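Local coordinates for microtubule-associated serine/threonine-protein kinase 4 (Homo sapiens, PDB 2W7R) that probably phosphorylates serine and threonine residues of protein substrates, and carries a PDZ domain that probably recognises the C-terminal tails of partner proteins, at residues 58-62 / 63-67; 71-74 / 75-79. All blocks are in the same frame, centred on the assembly; numbering follows the deposited sequence.

Interaction 1 (58-62 / 63-67); sequences THING and EPVHG
Ile60 and Glu63 face each other at the closed end of a tight beta hairpin of the PDZ domain, where strands 56-60 and 63-64 are joined by a type I' turn. Both residues between them, Asn61 and Gly62, have positive phi; Gly62 suits this because a CB at its backbone angles would crowd the carbonyl oxygen of Asn61.

Backbone hydrogen bonds set the register. Ile60 N donates to Glu63 O at 2.9 Å, and Glu63 N returns a bond to Ile60 O, closing the turn. Beyond them, His59 and Pro64 form a non-hydrogen-bonded pair, a position where the missing N-H of proline costs no cross-strand bond. Val65 N then donates to Thr58 O at 2.9 Å. Thr58 O accepts a second hydrogen bond, donated by a water at 2.8 Å. That water in turn accepts from His66 N at 3.1 Å, carrying the pairing one residue further.

Apolar contacts divide between the two faces. On the face turned to helix 70-78, Ile60 CD1 meets Val65 CG1 at 4.0 Å, the side chains crossing at about a right angle. On the other face His59 and Pro64 cross obliquely, and His59 CD2 lies 3.8 Å from Pro64 CG.

Thr58 and His59 together oppose Thr87 in a classic beta bulge. With its CG beside the backbone N (chi1 -65°), His59 turns its CD2-NE2 side to the proline, while ND1 is hydrogen-bonded to Thr58 OG1 at 2.9 Å.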
ATOM      1  N   THR A  58      11.956  -5.437  -0.879  1.00 21.68           N
ATOM      2  CA  THR A  58      12.451  -6.646  -0.221  1.00 22.57           C
ATOM      3  C   THR A  58      13.974  -6.695  -0.163  1.00 23.55           C
ATOM      4  O   THR A  58      14.545  -7.313   0.735  1.00 23.82           O
ATOM      5  CB  THR A  58      11.905  -7.952  -0.865  1.00 22.47           C
ATOM      6  OG1 THR A  58      12.367  -8.079  -2.216  1.00 25.49           O
ATOM      7  CG2 THR A  58      10.383  -7.966  -0.845  1.00 27.41           C
ATOM      8  N   HIS A  59      14.630  -6.024  -1.104  1.00 22.07           N
ATOM      9  CA  HIS A  59      16.084  -6.061  -1.179  1.00 23.33           C
ATOM     10  C   HIS A  59      16.620  -4.750  -1.719  1.00 24.02           C
ATOM     11  O   HIS A  59      15.982  -4.107  -2.548  1.00 27.63           O
ATOM     12  CB  HIS A  59      16.572  -7.165  -2.130  1.00 27.99           C
ATOM     13  CG  HIS A  59      16.250  -8.557  -1.686  1.00 27.60           C
ATOM     14  ND1 HIS A  59      15.004  -9.120  -1.848  1.00 27.48           N
ATOM     15  CD2 HIS A  59      17.022  -9.506  -1.108  1.00 30.99           C
ATOM     16  CE1 HIS A  59      15.018 -10.355  -1.376  1.00 32.38           C
ATOM     17  NE2 HIS A  59      16.231 -10.615  -0.925  1.00 35.47           N
ATOM     18  N   ILE A  60      17.810  -4.379  -1.263  1.00 27.33           N
ATOM     19  CA  ILE A  60      18.559  -3.281  -1.861  1.00 28.11           C
ATOM     20  C   ILE A  60      19.927  -3.821  -2.254  1.00 35.73           C
ATOM     21  O   ILE A  60      20.648  -4.358  -1.415  1.00 30.12           O
ATOM     22  CB  ILE A  60      18.711  -2.106  -0.881  1.00 26.18           C
ATOM     23  CG1 ILE A  60      17.331  -1.554  -0.512  1.00 27.53           C
ATOM     24  CG2 ILE A  60      19.599  -1.010  -1.477  1.00 28.03           C
ATOM     25  CD1 ILE A  60      17.350  -0.597   0.647  1.00 28.87           C
ATOM     26  N   ASN A  61      20.273  -3.699  -3.535  1.00 31.89           N
ATOM     27  CA  ASN A  61      21.522  -4.251  -4.049  1.00 33.87           C
ATOM     28  C   ASN A  61      21.712  -5.712  -3.643  1.00 38.78           C
ATOM     29  O   ASN A  61      22.826  -6.153  -3.347  1.00 42.26           O
ATOM     30  CB  ASN A  61      22.711  -3.404  -3.594  1.00 38.24           C
ATOM     31  CG  ASN A  61      22.739  -2.035  -4.253  1.00 41.48           C
ATOM     32  OD1 ASN A  61      22.313  -1.877  -5.399  1.00 43.10           O
ATOM     33  ND2 ASN A  61      23.233  -1.035  -3.528  1.00 37.11           N
ATOM     34  N   GLY A  62      20.612  -6.460  -3.622  1.00 36.61           N
ATOM     35  CA  GLY A  62      20.659  -7.875  -3.311  1.00 36.56           C
ATOM     36  C   GLY A  62      20.590  -8.211  -1.832  1.00 38.83           C
ATOM     37  O   GLY A  62      20.422  -9.374  -1.472  1.00 39.21           O
ATOM     38  N   GLU A  63      20.728  -7.203  -0.974  1.00 33.51           N
ATOM     39  CA  GLU A  63      20.645  -7.415   0.471  1.00 33.52           C
ATOM     40  C   GLU A  63      19.200  -7.338   0.952  1.00 32.77           C
ATOM     41  O   GLU A  63      18.508  -6.368   0.688  1.00 29.44           O
ATOM     42  CB  GLU A  63      21.479  -6.372   1.219  1.00 38.82           C
ATOM     43  CG  GLU A  63      22.977  -6.493   1.015  1.00 63.46           C
ATOM     44  CD  GLU A  63      23.739  -5.338   1.643  1.00 78.11           C
ATOM     45  OE1 GLU A  63      23.112  -4.299   1.933  1.00 82.64           O
ATOM     46  OE2 GLU A  63      24.965  -5.468   1.845  1.00 88.55           O
ATOM     47  N   PRO A  64      18.740  -8.362   1.680  1.00 31.34           N
ATOM     48  CA  PRO A  64      17.358  -8.352   2.174  1.00 29.29           C
ATOM     49  C   PRO A  64      17.142  -7.255   3.204  1.00 27.21           C
ATOM     50  O   PRO A  64      18.039  -6.985   4.003  1.00 29.52           O
ATOM     51  CB  PRO A  64      17.212  -9.725   2.848  1.00 29.21           C
ATOM     52  CG  PRO A  64      18.312 -10.551   2.293  1.00 38.52           C
ATOM     53  CD  PRO A  64      19.437  -9.619   1.993  1.00 32.04           C
ATOM     54  N   VAL A  65      15.971  -6.630   3.191  1.00 25.07           N
ATOM     55  CA  VAL A  65      15.663  -5.620   4.194  1.00 25.20           C
ATOM     56  C   VAL A  65      14.840  -6.203   5.334  1.00 25.58           C
ATOM     57  O   VAL A  65      14.540  -5.507   6.295  1.00 24.16           O
ATOM     58  CB  VAL A  65      14.923  -4.399   3.606  1.00 24.08           C
ATOM     59  CG1 VAL A  65      15.784  -3.703   2.547  1.00 29.50           C
ATOM     60  CG2 VAL A  65      13.561  -4.800   3.057  1.00 23.48           C
ATOM     61  N   HIS A  66      14.481  -7.482   5.239  1.00 24.27           N
ATOM     62  CA  HIS A  66      13.738  -8.104   6.331  1.00 25.03           C
ATOM     63  C   HIS A  66      14.487  -7.958   7.651  1.00 25.40           C
ATOM     64  O   HIS A  66      15.695  -8.176   7.716  1.00 26.05           O
ATOM     65  CB  HIS A  66      13.452  -9.580   6.075  1.00 21.96           C
ATOM     66  CG  HIS A  66      12.888 -10.274   7.272  1.00 23.09           C
ATOM     67  ND1 HIS A  66      13.675 -10.963   8.172  1.00 26.20           N
ATOM     68  CD2 HIS A  66      11.626 -10.334   7.755  1.00 24.57           C
ATOM     69  CE1 HIS A  66      12.917 -11.434   9.147  1.00 27.69           C
ATOM     70  NE2 HIS A  66      11.669 -11.069   8.917  1.00 25.74           N
ATOM     71  N   GLY A  67      13.765  -7.578   8.699  1.00 26.67           N
ATOM     72  CA  GLY A  67      14.365  -7.418  10.011  1.00 31.91           C
ATOM     73  C   GLY A  67      15.100  -6.106  10.242  1.00 37.48           C
ATOM     74  O   GLY A  67      15.492  -5.816  11.373  1.00 39.78           O
TER
HETATM   75  O   HOH W   1      13.538  -9.042   2.735  1.00 26.93           O

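Interaction 2 (71-74 / 75-79); sequences TEVI and ELLLK
Ile74 and Leu78 lie side by side one turn apart on helix 70-78, pointing the same way, and Ile74 CG2 touches Leu78 CD1 at 3.7 Å. Ile74 turns CG2 beside its own carbonyl carbon (chi1 -71° for CG1), which sends this methyl toward the following turn. Leu78 CG also rests 3.3 Å from Ile74 O, the oxygen that accepts Leu78 N at 2.9 Å.

The firmly packed side of the helix carries the buried pair Val73 and Leu77. Their mutual contact is marginal, with Val73 CG1 and Leu77 CD1 4.4 Å apart. Both side chains pack on the domain, Val73 against Ile18 and Leu77 against Phe16. Leu77 N is bonded to Val73 O at 3.1 Å.

The solvent side is looser. Glu75 N is held by Thr71 O at 3.0 Å, but the exposed Glu75 side chain meets the preceding turn only through CB, and Thr71 packs on Asp27 of the second subunit.

The polar backbone is thus paired along the helix axis while Val73 and Leu77 are buried against the domain. Ile74 beside them touches Ile18 and the Leu78 end is exposed, consistent with the apolar peptide groove that PDZ domains form between this helix and strand 16-24.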
ATOM      1  N   THR A  71      15.888   3.329   9.729  0.50 28.01           N
ATOM      2  CA  THR A  71      17.165   4.020   9.572  0.50 28.89           C
ATOM      3  C   THR A  71      18.230   3.129   8.929  0.50 28.31           C
ATOM      4  O   THR A  71      19.106   3.617   8.217  0.50 30.33           O
ATOM      5  CB  THR A  71      17.686   4.576  10.915  0.50 32.10           C
ATOM      6  OG1 THR A  71      17.702   3.532  11.895  0.50 31.75           O
ATOM      7  CG2 THR A  71      16.795   5.711  11.401  0.50 26.19           C
ATOM      8  N   GLU A  72      18.149   1.824   9.177  1.00 26.13           N
ATOM      9  CA  GLU A  72      19.084   0.878   8.568  1.00 30.20           C
ATOM     10  C   GLU A  72      18.874   0.768   7.055  1.00 26.50           C
ATOM     11  O   GLU A  72      19.839   0.692   6.288  1.00 25.64           O
ATOM     12  CB  GLU A  72      18.975  -0.501   9.228  1.00 26.65           C
ATOM     13  CG  GLU A  72      19.380  -0.490  10.693  1.00 33.10           C
ATOM     14  CD  GLU A  72      19.240  -1.843  11.357  1.00 37.53           C
ATOM     15  OE1 GLU A  72      18.123  -2.401  11.347  1.00 36.53           O
ATOM     16  OE2 GLU A  72      20.247  -2.343  11.897  1.00 39.69           O
ATOM     17  N   VAL A  73      17.615   0.757   6.631  1.00 22.82           N
ATOM     18  CA  VAL A  73      17.304   0.713   5.208  1.00 26.59           C
ATOM     19  C   VAL A  73      17.756   1.998   4.526  1.00 26.32           C
ATOM     20  O   VAL A  73      18.350   1.967   3.449  1.00 24.10           O
ATOM     21  CB  VAL A  73      15.801   0.488   4.958  1.00 21.14           C
ATOM     22  CG1 VAL A  73      15.517   0.459   3.460  1.00 23.46           C
ATOM     23  CG2 VAL A  73      15.334  -0.813   5.629  1.00 21.15           C
ATOM     24  N   ILE A  74      17.464   3.136   5.155  1.00 24.45           N
ATOM     25  CA  ILE A  74      17.902   4.425   4.623  1.00 23.70           C
ATOM     26  C   ILE A  74      19.417   4.399   4.426  1.00 27.65           C
ATOM     27  O   ILE A  74      19.929   4.816   3.387  1.00 31.53           O
ATOM     28  CB  ILE A  74      17.509   5.572   5.564  1.00 22.97           C
ATOM     29  CG1 ILE A  74      15.994   5.796   5.522  1.00 30.26           C
ATOM     30  CG2 ILE A  74      18.252   6.860   5.198  1.00 30.97           C
ATOM     31  CD1 ILE A  74      15.489   6.323   4.192  1.00 32.24           C
ATOM     32  N   GLU A  75      20.127   3.873   5.416  1.00 30.58           N
ATOM     33  CA  GLU A  75      21.583   3.793   5.353  1.00 34.21           C
ATOM     34  C   GLU A  75      22.063   2.955   4.164  1.00 39.02           C
ATOM     35  O   GLU A  75      23.064   3.292   3.531  1.00 40.89           O
ATOM     36  CB  GLU A  75      22.143   3.237   6.666  1.00 40.05           C
ATOM     37  CG  GLU A  75      23.641   3.430   6.834  1.00 55.21           C
ATOM     38  CD  GLU A  75      24.034   4.895   6.908  1.00 70.16           C
ATOM     39  OE1 GLU A  75      23.145   5.746   7.136  1.00 70.57           O
ATOM     40  OE2 GLU A  75      25.234   5.196   6.738  1.00 77.76           O
ATOM     41  N   LEU A  76      21.357   1.866   3.864  1.00 34.22           N
ATOM     42  CA  LEU A  76      21.686   1.055   2.691  1.00 29.97           C
ATOM     43  C   LEU A  76      21.567   1.872   1.406  1.00 33.15           C
ATOM     44  O   LEU A  76      22.414   1.779   0.521  1.00 32.87           O
ATOM     45  CB  LEU A  76      20.788  -0.184   2.595  1.00 32.06           C
ATOM     46  CG  LEU A  76      20.928  -1.257   3.674  1.00 31.51           C
ATOM     47  CD1 LEU A  76      20.013  -2.436   3.375  1.00 30.24           C
ATOM     48  CD2 LEU A  76      22.374  -1.711   3.790  1.00 40.49           C
ATOM     49  N   LEU A  77      20.506   2.666   1.305  1.00 28.85           N
ATOM     50  CA  LEU A  77      20.277   3.477   0.112  1.00 29.78           C
ATOM     51  C   LEU A  77      21.308   4.595   0.003  1.00 35.20           C
ATOM     52  O   LEU A  77      21.730   4.957  -1.095  1.00 37.15           O
ATOM     53  CB  LEU A  77      18.851   4.041   0.116  1.00 33.18           C
ATOM     54  CG  LEU A  77      17.756   2.974  -0.039  1.00 34.01           C
ATOM     55  CD1 LEU A  77      16.391   3.481   0.396  1.00 30.09           C
ATOM     56  CD2 LEU A  77      17.705   2.452  -1.471  1.00 32.83           C
ATOM     57  N   LEU A  78      21.726   5.130   1.145  1.00 37.22           N
ATOM     58  CA  LEU A  78      22.684   6.233   1.161  1.00 47.84           C
ATOM     59  C   LEU A  78      24.098   5.809   0.765  1.00 55.94           C
ATOM     60  O   LEU A  78      24.796   6.542   0.065  1.00 55.31           O
ATOM     61  CB  LEU A  78      22.706   6.912   2.531  1.00 48.95           C
ATOM     62  CG  LEU A  78      21.453   7.699   2.911  1.00 39.40           C
ATOM     63  CD1 LEU A  78      21.592   8.268   4.312  1.00 40.89           C
ATOM     64  CD2 LEU A  78      21.182   8.802   1.901  1.00 48.84           C
ATOM     65  N   LYS A  79      24.521   4.631   1.215  1.00 53.80           N
ATOM     66  CA  LYS A  79      25.871   4.159   0.924  1.00 55.48           C
ATOM     67  C   LYS A  79      25.984   3.605  -0.492  1.00 54.77           C
ATOM     68  O   LYS A  79      27.079   3.270  -0.949  1.00 53.33           O
ATOM     69  CB  LYS A  79      26.311   3.096   1.933  1.00 57.61           C
ATOM     70  CG  LYS A  79      25.710   1.713   1.707  1.00 61.42           C
ATOM     71  CD  LYS A  79      26.660   0.629   2.207  1.00 69.87           C
ATOM     72  CE  LYS A  79      25.917  -0.588   2.746  1.00 72.92           C
ATOM     73  NZ  LYS A  79      25.088  -1.269   1.716  1.00 77.98           N
TER

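Interactions 1 and 2 follow in series along the chain, their centres about 11 Å apart, and the hairpin of 58-67 packs against helix 70-78. Ile60 joins them through its CD1, which lies 3.5 Å from Val73 CG1; the same atom is 3.7 Å from Leu77 CG. At the Glu63 end of the hairpin, Glu63 OE1 packs on Leu76 CD2 at 3.3 Å. The same carboxylate oxygen has a long, weak ionic approach to NZ of the poorly ordered Lys79. In PDZ domains this helix and strand 16-24 flank the peptide groove, so interaction 2 probably borders the binding site, whereas interaction 1 meets the helix through Ile60 and Glu63.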